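Local coordinates for protein glucosamine-6-phosphate deaminase (Thermotoga maritima, PDB 1J5X) that belongs to the SIS-domain family, whose members are built from alpha/beta units in which helices pack against parallel beta-sheets, at residues K18-T21 / D22-N25; V190-S193 / P194-D198. One frame throughout, in Å; residues are numbered along the deposited sequence.

Contact 1 of 2, residues K18-T21 / D22-N25; sequences KEIT and DQKN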
loop_
_atom_site.group_PDB
_atom_site.type_symbol
_atom_site.label_atom_id
_atom_site.label_comp_id
_atom_site.label_asym_id
_atom_site.label_seq_id
_atom_site.Cartn_x
_atom_site.Cartn_y
_atom_site.Cartn_z
ATOM N N LYS A 18 10.365 7.549 -12.547
ATOM C CA LYS A 18 9.478 8.667 -12.873
ATOM C C LYS A 18 8.138 8.582 -12.127
ATOM O O LYS A 18 7.633 9.569 -11.563
ATOM C CB LYS A 18 9.192 8.734 -14.372
ATOM C CG LYS A 18 8.217 9.852 -14.789
ATOM C CD LYS A 18 6.779 9.415 -14.914
ATOM C CE LYS A 18 5.897 10.559 -15.428
ATOM N NZ LYS A 18 4.450 10.253 -15.392
ATOM N N GLU A 19 7.548 7.397 -12.160
ATOM C CA GLU A 19 6.279 7.218 -11.487
ATOM C C GLU A 19 6.446 7.286 -9.937
ATOM O O GLU A 19 5.572 7.758 -9.256
ATOM C CB GLU A 19 5.682 5.901 -11.994
ATOM C CG GLU A 19 5.350 6.124 -13.507
ATOM C CD GLU A 19 4.790 4.923 -14.275
ATOM O OE1 GLU A 19 4.930 3.795 -13.811
ATOM O OE2 GLU A 19 4.232 5.148 -15.348
ATOM N N ILE A 20 7.539 6.839 -9.374
ATOM C CA ILE A 20 7.721 7.016 -7.901
ATOM C C ILE A 20 7.757 8.548 -7.637
ATOM O O ILE A 20 7.065 9.110 -6.747
ATOM C CB ILE A 20 9.050 6.394 -7.437
ATOM C CG1 ILE A 20 8.998 4.885 -7.665
ATOM C CG2 ILE A 20 9.331 6.733 -5.969
ATOM C CD1 ILE A 20 10.278 4.199 -7.174
ATOM N N THR A 21 8.570 9.230 -8.438
ATOM C CA THR A 21 8.736 10.681 -8.301
ATOM C C THR A 21 7.449 11.464 -8.507
ATOM O O THR A 21 7.293 12.563 -7.968
ATOM C CB THR A 21 9.849 11.183 -9.272
ATOM O OG1 THR A 21 11.028 10.464 -8.955
ATOM C CG2 THR A 21 10.143 12.691 -9.034
ATOM N N ASP A 22 6.499 10.874 -9.227
ATOM C CA ASP A 22 5.237 11.538 -9.453
ATOM C C ASP A 22 4.461 11.734 -8.116
ATOM O O ASP A 22 3.527 12.513 -8.081
ATOM C CB ASP A 22 4.331 10.755 -10.393
ATOM C CG ASP A 22 4.721 10.913 -11.881
ATOM O OD1 ASP A 22 5.469 11.888 -12.183
ATOM O OD2 ASP A 22 4.240 10.081 -12.714
ATOM N N GLN A 23 4.839 11.003 -7.079
ATOM C CA GLN A 23 4.145 11.160 -5.802
ATOM C C GLN A 23 4.576 12.510 -5.228
ATOM O O GLN A 23 3.964 13.045 -4.304
ATOM C CB GLN A 23 4.487 9.997 -4.872
ATOM C CG GLN A 23 3.664 8.767 -5.270
ATOM C CD GLN A 23 4.348 7.466 -4.931
ATOM O OE1 GLN A 23 3.621 6.610 -4.257
ATOM N NE2 GLN A 23 5.531 7.224 -5.291
ATOM N N LYS A 24 5.672 13.034 -5.758
ATOM C CA LYS A 24 6.118 14.351 -5.341
ATOM C C LYS A 24 5.621 15.375 -6.329
ATOM O O LYS A 24 5.113 16.427 -5.948
ATOM C CB LYS A 24 7.633 14.427 -5.291
ATOM C CG LYS A 24 8.143 15.877 -5.474
ATOM C CD LYS A 24 9.562 15.993 -4.994
ATOM C CE LYS A 24 10.546 15.798 -6.101
ATOM N NZ LYS A 24 11.920 16.275 -5.670
ATOM N N ASN A 25 5.755 15.089 -7.628
ATOM C CA ASN A 25 5.360 16.082 -8.621
ATOM C C ASN A 25 3.927 16.225 -9.068
ATOM O O ASN A 25 3.519 17.294 -9.514
ATOM C CB ASN A 25 6.218 15.905 -9.900
ATOM C CG ASN A 25 7.696 16.137 -9.635
ATOM O OD1 ASN A 25 8.061 17.073 -8.912
ATOM N ND2 ASN A 25 8.556 15.305 -10.222
#
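Lys18 and Asp22, one helical turn apart, are joined by a salt bridge in which NZ of Lys18 lies 2.7 Å from OD2 of Asp22. The ammonium group uses the syn lone pair of that oxygen. The lysine starts out with CG anti to its backbone N, then bends at chi2 (-95°), which swings its long chain across the carboxylate; CE of Lys18 comes within 3.2 Å of the same OD2. Lys162 grips this oxygen as well, so two ammonium groups probably stabilise the negative charge of a buried aspartate.

Side chain meets backbone at Gln23. Its NE2 donates to Ile20 O over 2.8 Å, almost straight at 177°, in the carbonyl plane and on a lone pair. Helix 15-25 packs against helices 162-179, 184-205 and 313-326 of the alpha/beta fold, and glutamine suits this place because its amide can work both ways: OE1 accepts from Ser165 OG, and NE2 also donates to OE1 of Gln316.

Among the backbone bonds, Gln23 N to Ile20 O (2.9 Å) and Lys24 N to Thr21 O (2.8 Å) span three residues, as in a 3-10 turn, whereas Asn25 N reaches Thr21 O at 3.0 Å in the alpha pattern. Ile20 O and Thr21 O thus each serve two donors.

The remaining contact is van der Waals: the methyl CG2 of Thr21 lies alongside the amide nitrogen ND2 of Asn25 at 3.3 Å, the two short side chains pointing the same way, while OG1 of Thr21 turns back to Leu17 O.

Contact 2 of 2, residues V190-S193 / P194-D198; sequences VGYS and PEFFD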
loop_
_atom_site.group_PDB
_atom_site.type_symbol
_atom_site.label_atom_id
_atom_site.label_comp_id
_atom_site.label_asym_id
_atom_site.label_seq_id
_atom_site.Cartn_x
_atom_site.Cartn_y
_atom_site.Cartn_z
ATOM N N VAL A 190 -0.949 15.956 1.597
ATOM C CA VAL A 190 -0.598 16.061 0.170
ATOM C C VAL A 190 0.439 17.175 -0.060
ATOM O O VAL A 190 1.417 17.018 -0.826
ATOM C CB VAL A 190 -1.880 16.331 -0.619
ATOM C CG1 VAL A 190 -1.523 16.809 -2.070
ATOM C CG2 VAL A 190 -2.749 15.050 -0.650
ATOM N N GLY A 191 0.255 18.305 0.623
ATOM C CA GLY A 191 1.172 19.436 0.458
ATOM C C GLY A 191 2.559 19.152 0.927
ATOM O O GLY A 191 3.537 19.768 0.451
ATOM N N TYR A 192 2.647 18.207 1.886
ATOM C CA TYR A 192 3.894 17.778 2.491
ATOM C C TYR A 192 4.681 16.731 1.668
ATOM O O TYR A 192 5.862 16.459 1.948
ATOM C CB TYR A 192 3.628 17.158 3.923
ATOM C CG TYR A 192 4.911 16.713 4.635
ATOM C CD1 TYR A 192 5.969 17.610 4.831
ATOM C CD2 TYR A 192 5.062 15.401 5.128
ATOM C CE1 TYR A 192 7.148 17.234 5.484
ATOM C CE2 TYR A 192 6.230 15.023 5.799
ATOM C CZ TYR A 192 7.275 15.928 5.976
ATOM O OH TYR A 192 8.443 15.531 6.637
ATOM N N SER A 193 4.035 16.150 0.669
ATOM C CA SER A 193 4.671 15.043 -0.080
ATOM C C SER A 193 6.024 15.363 -0.751
ATOM O O SER A 193 6.958 14.542 -0.683
ATOM C CB SER A 193 3.650 14.405 -1.062
ATOM O OG SER A 193 3.407 15.228 -2.187
ATOM N N PRO A 194 6.193 16.579 -1.323
ATOM C CA PRO A 194 7.508 16.830 -1.947
ATOM C C PRO A 194 8.651 16.796 -0.938
ATOM O O PRO A 194 9.687 16.142 -1.134
ATOM C CB PRO A 194 7.329 18.220 -2.593
ATOM C CG PRO A 194 5.811 18.257 -2.948
ATOM C CD PRO A 194 5.142 17.536 -1.788
ATOM N N GLU A 195 8.479 17.511 0.183
ATOM C CA GLU A 195 9.517 17.517 1.202
ATOM C C GLU A 195 9.690 16.097 1.769
ATOM O O GLU A 195 10.803 15.634 2.019
ATOM C CB GLU A 195 9.141 18.500 2.337
ATOM C CG GLU A 195 10.047 18.423 3.577
ATOM C CD GLU A 195 9.798 19.560 4.587
ATOM O OE1 GLU A 195 8.759 20.254 4.487
ATOM O OE2 GLU A 195 10.639 19.731 5.488
ATOM N N PHE A 196 8.574 15.403 1.966
ATOM C CA PHE A 196 8.637 14.032 2.517
ATOM C C PHE A 196 9.499 13.159 1.612
ATOM O O PHE A 196 10.359 12.389 2.076
ATOM C CB PHE A 196 7.214 13.411 2.589
ATOM C CG PHE A 196 7.193 11.999 3.128
ATOM C CD1 PHE A 196 7.663 11.715 4.417
ATOM C CD2 PHE A 196 6.652 10.931 2.363
ATOM C CE1 PHE A 196 7.590 10.419 4.923
ATOM C CE2 PHE A 196 6.595 9.637 2.895
ATOM C CZ PHE A 196 7.048 9.391 4.138
ATOM N N PHE A 197 9.258 13.304 0.321
ATOM C CA PHE A 197 9.974 12.544 -0.700
ATOM C C PHE A 197 11.469 12.873 -0.675
ATOM O O PHE A 197 12.328 11.978 -0.598
ATOM C CB PHE A 197 9.368 12.844 -2.066
ATOM C CG PHE A 197 10.109 12.175 -3.217
ATOM C CD1 PHE A 197 11.268 12.754 -3.760
ATOM C CD2 PHE A 197 9.677 10.943 -3.717
ATOM C CE1 PHE A 197 11.997 12.099 -4.792
ATOM C CE2 PHE A 197 10.387 10.285 -4.737
ATOM C CZ PHE A 197 11.543 10.854 -5.276
ATOM N N ASP A 198 11.795 14.172 -0.676
ATOM C CA ASP A 198 13.192 14.580 -0.672
ATOM C C ASP A 198 13.917 14.137 0.590
ATOM O O ASP A 198 15.057 13.719 0.515
ATOM C CB ASP A 198 13.320 16.122 -0.888
ATOM C CG ASP A 198 12.745 16.587 -2.238
ATOM O OD1 ASP A 198 12.645 15.783 -3.201
ATOM O OD2 ASP A 198 12.393 17.782 -2.362
HETATM O O HOH W 1 6.463 19.792 0.706
HETATM O O HOH W 2 9.802 17.507 8.039
#
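Tyr192 lays its ring against the next turn of helix 184-205, a helix of this alpha/beta fold that is kinked at Pro194. With CG anti to the backbone N (chi1 -179°), the ring is carried forward along the helix, toward its C-terminal end, so that CB of Phe196 sits over one face, in a CH-pi contact 4.1 Å from the ring centroid. The two aromatic rings themselves are only obliquely related, their planes 42° apart. At the ring edge, close to its plane, OE1 of Glu195 approaches CE1 of Tyr192 at 3.6 Å. A tyrosine suits this position because its flat ring packs while its hydroxyl reaches beyond: OH bonds to Pro300 O and accepts a hydrogen bond from a water, which also makes a weak one to OE2 of Glu195.

Ser193 keeps OG between the backbone N and the carbonyl carbon (chi1 74°), a setting that turns the hydroxyl back over the preceding turn. OG lies 3.0 Å from Val190 O, and Gln23 O of helix 15-25 is a rival acceptor for its single proton. OG of Ser193 also presses closely on the proline ring, 2.9 Å from CD of Pro194. The carbonyl of Ser193 continues the helix by taking the N-H of Phe197.

Pro194 has no N-H to give to Val190 O, and its CD lies 3.5 Å from Gly191 O. A water stands in for the missing bond between Glu195 N and Gly191 O, donating to Gly191 O at 2.9 Å and accepting from Glu195 N at 3.1 Å.

Contact 1 and contact 2 lie on two different helices, 15-25 and 184-205, that touch directly; the centres of the two contacts are about 10 Å apart, on the same side of the chain's centre. A salt bridge joins them, Lys24 NZ to Asp198 OD1 at 2.6 Å. Close by, Ser193 OG probably hydrogen-bonds to Gln23 O at 3.1 Å, linking the end of the first helix to the kinked turn of the second. Packing adds to these bonds: CG of Pro194 lies 3.6 Å from Lys24 O, and CZ of Phe197 lies 3.7 Å from OG1 of Thr21. Val313 of helix 313-326 touches both Gln23 and Phe197, so a third helix joins the two contacts.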